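Local coordinates for glutathione S-transferase omega-like 2 (Saccharomyces cerevisiae, PDB 5LKB), which acts as a glutathione-dependent thiol transferase and dehydroascorbate reductase of the Xi class, also reacting with glutathionyl-(hydro)quinones, at residues 222-227 / 303-308; 248-253 / 317-322; 70-75 / 346-351. All coordinates share one frame; numbering follows the deposited sequence.

Contact 1 (222-227 / 303-308)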
# COMPACT_ATOMS: atom_id res chain seq x y z
N GLY A 222 -16.43 -1.78 -6.85
CA GLY A 222 -15.88 -0.50 -6.42
C GLY A 222 -14.36 -0.51 -6.38
O GLY A 222 -13.72 0.45 -6.81
N VAL A 223 -13.77 -1.62 -5.91
CA VAL A 223 -12.30 -1.66 -5.88
C VAL A 223 -11.71 -1.62 -7.28
O VAL A 223 -10.64 -1.05 -7.48
CB VAL A 223 -11.74 -2.84 -5.09
CG1 VAL A 223 -12.21 -2.78 -3.64
CG2 VAL A 223 -12.12 -4.22 -5.71
N TYR A 224 -12.40 -2.18 -8.30
CA TYR A 224 -11.91 -2.18 -9.67
C TYR A 224 -12.08 -0.82 -10.34
O TYR A 224 -11.17 -0.35 -11.03
CB TYR A 224 -12.65 -3.22 -10.50
CG TYR A 224 -12.19 -4.64 -10.24
CD1 TYR A 224 -11.10 -5.14 -10.89
CD2 TYR A 224 -12.89 -5.47 -9.42
CE1 TYR A 224 -10.67 -6.45 -10.70
CE2 TYR A 224 -12.45 -6.79 -9.17
CZ TYR A 224 -11.37 -7.29 -9.87
OH TYR A 224 -10.92 -8.62 -9.71
N LYS A 225 -13.23 -0.16 -10.11
CA LYS A 225 -13.39 1.22 -10.60
C LYS A 225 -12.33 2.15 -9.99
O LYS A 225 -11.87 3.09 -10.66
CB LYS A 225 -14.82 1.69 -10.32
CG LYS A 225 -15.90 0.92 -11.12
CD LYS A 225 -17.30 1.49 -10.91
CE LYS A 225 -17.78 1.19 -9.54
NZ LYS A 225 -19.20 1.62 -9.33
N THR A 226 -11.92 1.87 -8.74
CA THR A 226 -10.85 2.62 -8.09
C THR A 226 -9.49 2.29 -8.71
O THR A 226 -8.77 3.19 -9.13
CB THR A 226 -10.85 2.33 -6.59
OG1 THR A 226 -12.09 2.68 -6.00
CG2 THR A 226 -9.74 3.09 -5.91
N GLY A 227 -9.12 1.01 -8.77
CA GLY A 227 -7.76 0.67 -9.15
C GLY A 227 -7.48 0.79 -10.62
O GLY A 227 -6.33 1.01 -11.01
N GLN A 303 -2.63 -1.95 -1.64
CA GLN A 303 -1.45 -1.46 -2.34
C GLN A 303 -1.68 -1.28 -3.82
O GLN A 303 -1.23 -0.28 -4.42
CB GLN A 303 -0.27 -2.39 -2.12
CG GLN A 303 1.08 -1.94 -2.59
CD GLN A 303 1.31 -2.01 -4.07
OE1 GLN A 303 0.82 -2.91 -4.75
NE2 GLN A 303 2.06 -1.06 -4.59
N HIS A 304 -2.29 -2.26 -4.44
CA HIS A 304 -2.28 -2.39 -5.87
C HIS A 304 -3.39 -1.56 -6.49
O HIS A 304 -3.17 -0.93 -7.57
CB HIS A 304 -2.49 -3.85 -6.25
CG HIS A 304 -2.48 -4.12 -7.72
ND1 HIS A 304 -1.33 -4.09 -8.50
CD2 HIS A 304 -3.50 -4.48 -8.54
CE1 HIS A 304 -1.68 -4.38 -9.76
NE2 HIS A 304 -2.99 -4.59 -9.80
N PHE A 305 -4.57 -1.57 -5.91
CA PHE A 305 -5.67 -0.72 -6.37
C PHE A 305 -5.78 0.58 -5.57
O PHE A 305 -6.71 1.37 -5.78
CB PHE A 305 -7.02 -1.47 -6.33
CG PHE A 305 -7.24 -2.47 -7.47
CD1 PHE A 305 -6.37 -2.57 -8.58
CD2 PHE A 305 -8.38 -3.28 -7.48
CE1 PHE A 305 -6.60 -3.44 -9.68
CE2 PHE A 305 -8.64 -4.10 -8.57
CZ PHE A 305 -7.73 -4.22 -9.66
N LYS A 306 -4.83 0.87 -4.70
CA LYS A 306 -4.75 2.14 -3.99
C LYS A 306 -5.97 2.39 -3.12
O LYS A 306 -6.31 3.55 -2.80
CB LYS A 306 -4.43 3.34 -4.91
CG LYS A 306 -3.23 3.11 -5.82
CD LYS A 306 -3.04 4.32 -6.75
CE LYS A 306 -1.76 4.12 -7.60
NZ LYS A 306 -1.58 2.86 -8.47
N CYS A 307 -6.56 1.30 -2.60
CA CYS A 307 -7.72 1.40 -1.74
C CYS A 307 -7.21 1.41 -0.32
O CYS A 307 -7.30 0.44 0.43
CB CYS A 307 -8.57 0.18 -1.98
SG CYS A 307 -9.54 0.25 -3.55
N ASN A 308 -6.65 2.56 0.11
CA ASN A 308 -5.70 2.52 1.21
C ASN A 308 -5.92 3.56 2.29
O ASN A 308 -4.99 3.84 3.04
CB ASN A 308 -4.26 2.55 0.69
CG ASN A 308 -3.83 3.91 0.23
OD1 ASN A 308 -4.64 4.74 -0.13
ND2 ASN A 308 -2.50 4.12 0.25
O HOH W 1 -4.29 1.29 -8.99
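F305 turns its CG anti to its own carbonyl carbon (chi1 -77°), and Y224 does the same on the facing helix (chi1 -77°); the two rings are thereby brought into an offset edge-to-face pair, with centroids 5.2 Å apart. The edge of F305 is directed at the face of Y224, F305 CE2 coming within 3.5 Å of Y224 CD1. F305 also rests on the backbone of helix 222-227: its CD2 lies 3.2 Å from V223 O, and its CD1 is 3.6 Å from G227 CA. Glycine suits that position, because a CB there would run into the ring. This is the all-helical C-terminal domain of a glutathione transferase, and the turn after helix 285-304 is fitted against the short helix 222-227. The hydroxyl of Y224 is hydrogen-bonded to Y346 OH, while its ring makes a cation-pi contact with the glutathione-binding R15. Without the F305 ring, as with an alanine here, the Y224 face would probably lose its edge-on neighbour and a gap open beside G227. C307 SG packs 3.7 Å from T226 CG2; T226 OG1 turns back to G222 O, its own helix satisfying the hydroxyl. One water donates to both G227 O and H304 O and accepts from K306 NZ.

Contact 2 (248-253 / 317-322)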
# COMPACT_ATOMS: atom_id res chain seq x y z
N LYS A 248 -20.51 1.26 5.89
CA LYS A 248 -21.90 0.75 5.98
C LYS A 248 -21.92 -0.72 6.41
O LYS A 248 -22.70 -1.10 7.31
CB LYS A 248 -22.64 0.96 4.66
CG LYS A 248 -22.91 2.43 4.40
CD LYS A 248 -23.75 2.68 3.17
CE LYS A 248 -23.69 4.14 2.75
NZ LYS A 248 -24.71 4.33 1.63
N VAL A 249 -21.06 -1.54 5.80
CA VAL A 249 -20.97 -2.96 6.17
C VAL A 249 -20.54 -3.11 7.62
O VAL A 249 -21.07 -3.94 8.36
CB VAL A 249 -20.02 -3.70 5.22
CG1 VAL A 249 -19.82 -5.18 5.69
CG2 VAL A 249 -20.49 -3.63 3.83
N GLU A 250 -19.48 -2.36 8.02
CA GLU A 250 -18.97 -2.41 9.37
C GLU A 250 -20.06 -2.09 10.42
O GLU A 250 -20.09 -2.73 11.48
CB GLU A 250 -17.78 -1.43 9.50
CG GLU A 250 -17.13 -1.35 10.84
CD GLU A 250 -16.26 -2.57 11.21
OE1 GLU A 250 -16.03 -3.47 10.34
OE2 GLU A 250 -15.87 -2.67 12.39
N LYS A 251 -20.89 -1.07 10.14
CA LYS A 251 -22.02 -0.70 11.00
C LYS A 251 -23.03 -1.86 11.13
O LYS A 251 -23.42 -2.23 12.25
CB LYS A 251 -22.69 0.57 10.45
CG LYS A 251 -23.97 0.99 11.19
CD LYS A 251 -23.73 1.29 12.64
CE LYS A 251 -25.02 1.89 13.30
NZ LYS A 251 -25.04 1.61 14.79
N ILE A 252 -23.36 -2.49 10.02
CA ILE A 252 -24.27 -3.62 10.03
C ILE A 252 -23.74 -4.71 10.93
O ILE A 252 -24.45 -5.26 11.78
CB ILE A 252 -24.50 -4.14 8.61
CG1 ILE A 252 -25.42 -3.21 7.83
CG2 ILE A 252 -25.11 -5.58 8.62
CD1 ILE A 252 -25.50 -3.53 6.36
N LEU A 253 -22.46 -5.07 10.73
CA LEU A 253 -21.86 -6.13 11.52
C LEU A 253 -21.65 -5.75 12.98
O LEU A 253 -21.79 -6.60 13.86
CB LEU A 253 -20.53 -6.56 10.88
CG LEU A 253 -20.66 -7.22 9.54
CD1 LEU A 253 -19.33 -7.54 8.93
CD2 LEU A 253 -21.48 -8.53 9.66
N PRO A 317 -12.77 -3.55 12.45
CA PRO A 317 -12.72 -4.71 13.35
C PRO A 317 -13.85 -5.73 13.15
O PRO A 317 -13.60 -6.94 13.26
CB PRO A 317 -12.77 -4.10 14.76
CG PRO A 317 -12.84 -2.66 14.58
CD PRO A 317 -12.83 -2.26 13.15
N PHE A 318 -15.07 -5.28 12.85
CA PHE A 318 -16.15 -6.25 12.69
C PHE A 318 -16.06 -6.98 11.36
O PHE A 318 -16.25 -8.21 11.31
CB PHE A 318 -17.51 -5.60 12.99
CG PHE A 318 -17.64 -5.29 14.45
CD1 PHE A 318 -17.87 -6.31 15.36
CD2 PHE A 318 -17.44 -4.00 14.92
CE1 PHE A 318 -17.93 -6.06 16.69
CE2 PHE A 318 -17.50 -3.75 16.28
CZ PHE A 318 -17.75 -4.79 17.16
N ILE A 319 -15.78 -6.27 10.25
CA ILE A 319 -15.48 -6.99 9.01
C ILE A 319 -14.31 -7.95 9.21
O ILE A 319 -14.32 -9.08 8.69
CB ILE A 319 -15.22 -6.01 7.85
CG1 ILE A 319 -16.44 -5.12 7.53
CG2 ILE A 319 -14.77 -6.76 6.62
CD1 ILE A 319 -16.18 -4.01 6.51
N HIS A 320 -13.27 -7.52 9.93
CA HIS A 320 -12.11 -8.36 10.12
C HIS A 320 -12.46 -9.65 10.90
O HIS A 320 -11.94 -10.73 10.60
CB HIS A 320 -11.00 -7.55 10.83
CG HIS A 320 -9.67 -8.25 10.89
ND1 HIS A 320 -8.84 -8.12 11.97
CD2 HIS A 320 -9.01 -9.03 10.00
CE1 HIS A 320 -7.72 -8.77 11.75
NE2 HIS A 320 -7.79 -9.36 10.58
N LEU A 321 -13.31 -9.54 11.93
CA LEU A 321 -13.74 -10.72 12.65
C LEU A 321 -14.58 -11.64 11.77
O LEU A 321 -14.32 -12.86 11.69
CB LEU A 321 -14.53 -10.26 13.86
CG LEU A 321 -15.14 -11.38 14.69
CD1 LEU A 321 -14.12 -12.21 15.31
CD2 LEU A 321 -16.05 -10.72 15.74
N TRP A 322 -15.50 -11.04 10.99
CA TRP A 322 -16.36 -11.80 10.11
C TRP A 322 -15.56 -12.55 9.03
O TRP A 322 -15.85 -13.72 8.74
CB TRP A 322 -17.38 -10.81 9.53
CG TRP A 322 -18.15 -11.29 8.33
CD1 TRP A 322 -19.35 -11.95 8.33
CD2 TRP A 322 -17.79 -11.13 6.96
NE1 TRP A 322 -19.72 -12.21 7.05
CE2 TRP A 322 -18.78 -11.72 6.18
CE3 TRP A 322 -16.68 -10.55 6.31
CZ2 TRP A 322 -18.74 -11.74 4.79
CZ3 TRP A 322 -16.62 -10.55 4.96
CH2 TRP A 322 -17.63 -11.16 4.19
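E250 reaches from helix 232-264 to the first turn of helix 317-329 and grips two backbone N-H groups with one carboxylate. E250 OE2 accepts from F318 N at 2.8 Å through the syn lone pair, in a nearly straight bond. E250 OE1 takes I319 N, also at 2.8 Å, on the syn side but 22° out of the carboxylate plane. The chain leaves the backbone with CG anti to N and then bends at chi2 (74°), which carries the carboxylate across the gap. Glutamate suits the place, having both the length and the two acceptors needed. Proline is equally apt at P317: it has no N-H to satisfy, and P317 CD lies 3.2 Å from E250 OE2.

Beside this polar grip the helices, crossing at 73°, meet through aliphatic groups. V249 CG1 packs on I319 CG1, and L253 CD1 sits 3.9 Å from W322 CB. The indole N-H of W322 is bonded to D287, so a polar atom of a buried ring has its partner. The pair belongs to the helical C-terminal domain. With its negative charge at the N-terminal end of helix 317-329, E250 probably interacts favourably with the helix dipole as well as supplying acceptors for the first-turn amides.

Contact 3 (70-75 / 346-351)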
# COMPACT_ATOMS: atom_id res chain seq x y z
N VAL A 70 -7.31 -21.78 -14.86
CA VAL A 70 -6.38 -21.06 -15.70
C VAL A 70 -5.18 -20.55 -14.90
O VAL A 70 -5.24 -20.44 -13.68
CB VAL A 70 -7.07 -19.89 -16.44
CG1 VAL A 70 -8.13 -20.45 -17.43
CG2 VAL A 70 -7.66 -18.87 -15.51
N HIS A 71 -4.14 -20.20 -15.64
CA HIS A 71 -2.93 -19.58 -15.09
C HIS A 71 -3.31 -18.25 -14.48
O HIS A 71 -4.22 -17.56 -14.94
CB HIS A 71 -1.92 -19.38 -16.19
CG HIS A 71 -0.50 -19.25 -15.74
ND1 HIS A 71 -0.02 -18.11 -15.15
CD2 HIS A 71 0.54 -20.11 -15.83
CE1 HIS A 71 1.27 -18.27 -14.91
NE2 HIS A 71 1.64 -19.47 -15.32
N TRP A 72 -2.59 -17.89 -13.40
CA TRP A 72 -2.79 -16.59 -12.77
C TRP A 72 -2.31 -15.42 -13.61
O TRP A 72 -2.79 -14.30 -13.41
CB TRP A 72 -2.14 -16.55 -11.37
CG TRP A 72 -0.70 -17.07 -11.36
CD1 TRP A 72 -0.32 -18.33 -11.00
CD2 TRP A 72 0.48 -16.39 -11.79
NE1 TRP A 72 1.04 -18.48 -11.18
CE2 TRP A 72 1.55 -17.30 -11.65
CE3 TRP A 72 0.75 -15.10 -12.28
CZ2 TRP A 72 2.86 -16.96 -11.95
CZ3 TRP A 72 2.08 -14.77 -12.58
CH2 TRP A 72 3.10 -15.70 -12.42
N HIS A 73 -1.43 -15.64 -14.58
CA HIS A 73 -0.92 -14.56 -15.41
C HIS A 73 -1.88 -14.26 -16.57
O HIS A 73 -2.12 -15.13 -17.44
CB HIS A 73 0.49 -14.81 -15.93
CG HIS A 73 1.04 -13.65 -16.70
ND1 HIS A 73 1.44 -13.74 -18.01
CD2 HIS A 73 1.24 -12.36 -16.33
CE1 HIS A 73 1.89 -12.56 -18.41
NE2 HIS A 73 1.76 -11.70 -17.41
N LEU A 74 -2.37 -13.02 -16.65
CA LEU A 74 -3.31 -12.62 -17.69
C LEU A 74 -2.61 -11.70 -18.69
O LEU A 74 -2.34 -10.53 -18.40
CB LEU A 74 -4.54 -12.00 -17.07
CG LEU A 74 -5.60 -11.46 -18.03
CD1 LEU A 74 -6.22 -12.55 -18.92
CD2 LEU A 74 -6.72 -10.87 -17.24
N ASP A 75 -2.26 -12.25 -19.90
CA ASP A 75 -1.62 -11.48 -20.95
C ASP A 75 -2.64 -10.97 -21.97
O ASP A 75 -3.86 -11.12 -21.77
CB ASP A 75 -0.45 -12.28 -21.56
CG ASP A 75 -0.88 -13.46 -22.43
OD1 ASP A 75 -2.04 -13.47 -22.90
OD2 ASP A 75 -0.04 -14.38 -22.60
N TYR A 346 -2.76 -10.09 -9.90
CA TYR A 346 -2.98 -8.67 -10.03
C TYR A 346 -1.68 -7.94 -10.30
O TYR A 346 -1.60 -7.11 -11.20
CB TYR A 346 -3.63 -8.14 -8.76
CG TYR A 346 -5.14 -8.45 -8.61
CD1 TYR A 346 -5.59 -9.62 -8.01
CD2 TYR A 346 -6.10 -7.52 -9.00
CE1 TYR A 346 -6.91 -9.85 -7.84
CE2 TYR A 346 -7.45 -7.76 -8.87
CZ TYR A 346 -7.85 -8.93 -8.29
OH TYR A 346 -9.17 -9.22 -8.04
N THR A 347 -0.64 -8.26 -9.52
CA THR A 347 0.59 -7.48 -9.61
C THR A 347 1.39 -7.78 -10.88
O THR A 347 2.14 -6.92 -11.36
CB THR A 347 1.47 -7.71 -8.39
OG1 THR A 347 1.85 -9.08 -8.33
CG2 THR A 347 0.77 -7.23 -7.11
N ARG A 348 1.28 -8.99 -11.41
CA ARG A 348 2.02 -9.37 -12.61
C ARG A 348 1.25 -9.12 -13.89
O ARG A 348 1.89 -9.05 -14.95
CB ARG A 348 2.39 -10.85 -12.58
CG ARG A 348 3.18 -11.32 -11.36
CD ARG A 348 4.53 -10.62 -11.33
NE ARG A 348 5.38 -11.19 -10.29
CZ ARG A 348 6.05 -12.33 -10.38
NH1 ARG A 348 6.03 -13.04 -11.54
NH2 ARG A 348 6.70 -12.81 -9.33
N SER A 349 -0.06 -8.93 -13.84
CA SER A 349 -0.81 -8.75 -15.08
C SER A 349 -1.15 -7.30 -15.40
O SER A 349 -1.34 -6.98 -16.57
CB SER A 349 -2.13 -9.52 -15.03
OG SER A 349 -1.96 -10.89 -14.70
N HIS A 350 -1.14 -6.39 -14.44
CA HIS A 350 -1.64 -5.04 -14.65
C HIS A 350 -0.45 -4.10 -14.83
O HIS A 350 -0.04 -3.37 -13.93
CB HIS A 350 -2.52 -4.59 -13.50
CG HIS A 350 -3.73 -5.40 -13.36
ND1 HIS A 350 -4.38 -5.60 -12.18
CD2 HIS A 350 -4.43 -6.07 -14.31
CE1 HIS A 350 -5.43 -6.37 -12.39
NE2 HIS A 350 -5.48 -6.67 -13.67
N THR A 351 0.07 -4.09 -16.06
CA THR A 351 1.28 -3.32 -16.39
C THR A 351 1.10 -1.83 -16.23
O THR A 351 2.10 -1.13 -16.01
CB THR A 351 1.65 -3.59 -17.86
OG1 THR A 351 1.59 -5.01 -18.11
CG2 THR A 351 3.04 -3.09 -18.15
O HOH W 2 2.14 -8.92 -17.85
O HOH W 3 -0.48 -8.51 -18.72
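S349 meets the loop 70-75 with its hydroxyl, which accepts the backbone N-H of L74. From S349 CB, which lies 3.5 Å from L74 O, the side chain leads to OG; with OG anti to the carbonyl carbon (chi1 -53°), it stands 2.9 Å from L74 N in a bond of 166°. The same oxygen is bonded to H345 O in its own helix, so one small hydroxyl serves the loop amide and a helix carbonyl together. Serine suits the spot: it combines this polar atom with a CB slim enough for the loop to come close.

The contact joins the two domains of the glutathione transferase fold. Loop 70-75 follows strand 66-69 of the thioredoxin-like N-terminal domain, whereas S349 ends helix 339-349 of the helical one. L74 lies beside W79 and R155, both glutathione-binding residues, placing this part of the interface close to the glutathione site.

One residue earlier, R348 lays its aliphatic part against W72, R348 CG being 3.8 Å from W72 CZ3. The guanidinium plane stands at 90° to the indole, and R348 NH1 is held by I119 O and N121. The indole nitrogen of W72 bonds to D129, while H71 CE1 sits over one face of the W72 ring, 3.4 Å above its plane. H71 ND1 in turn accepts H73 N within its ring plane, which probably helps to hold the turn of the loop.

Water completes the joint at two points. One molecule lies near the plane of the H73 ring, hydrogen-bonded to H73 NE2 at 2.8 Å and donating to R348 O, while H73 has its main polar partner in R80; a second donates to both L74 O and S349 O, bridging two backbone carbonyls that could not bond to each other.

Overall arrangement
After strand 38-42 and helix 47-58 the chain runs through strand 66-69 into loop 70-75, which waits until helix 339-349 arrives to close contact 3, the longest loop. Contacts 1 and 2 lie nested inside it. Much later comes helix 222-227, then helix 232-264 with 248-253; the chain returns to 303-308 before reaching 317-322, so contacts 1 and 2 cross. Contact 1 ties a helix of the C-terminal domain to the turn after helix 285-304, contact 2 two of its helices, whereas contact 3 joins that domain to the N-terminal one. Contacts 1 and 3 touch where F305 packs on Y346 and H304 meets H350. Contact 2 stands apart, about 30 Å from contact 3 between centres.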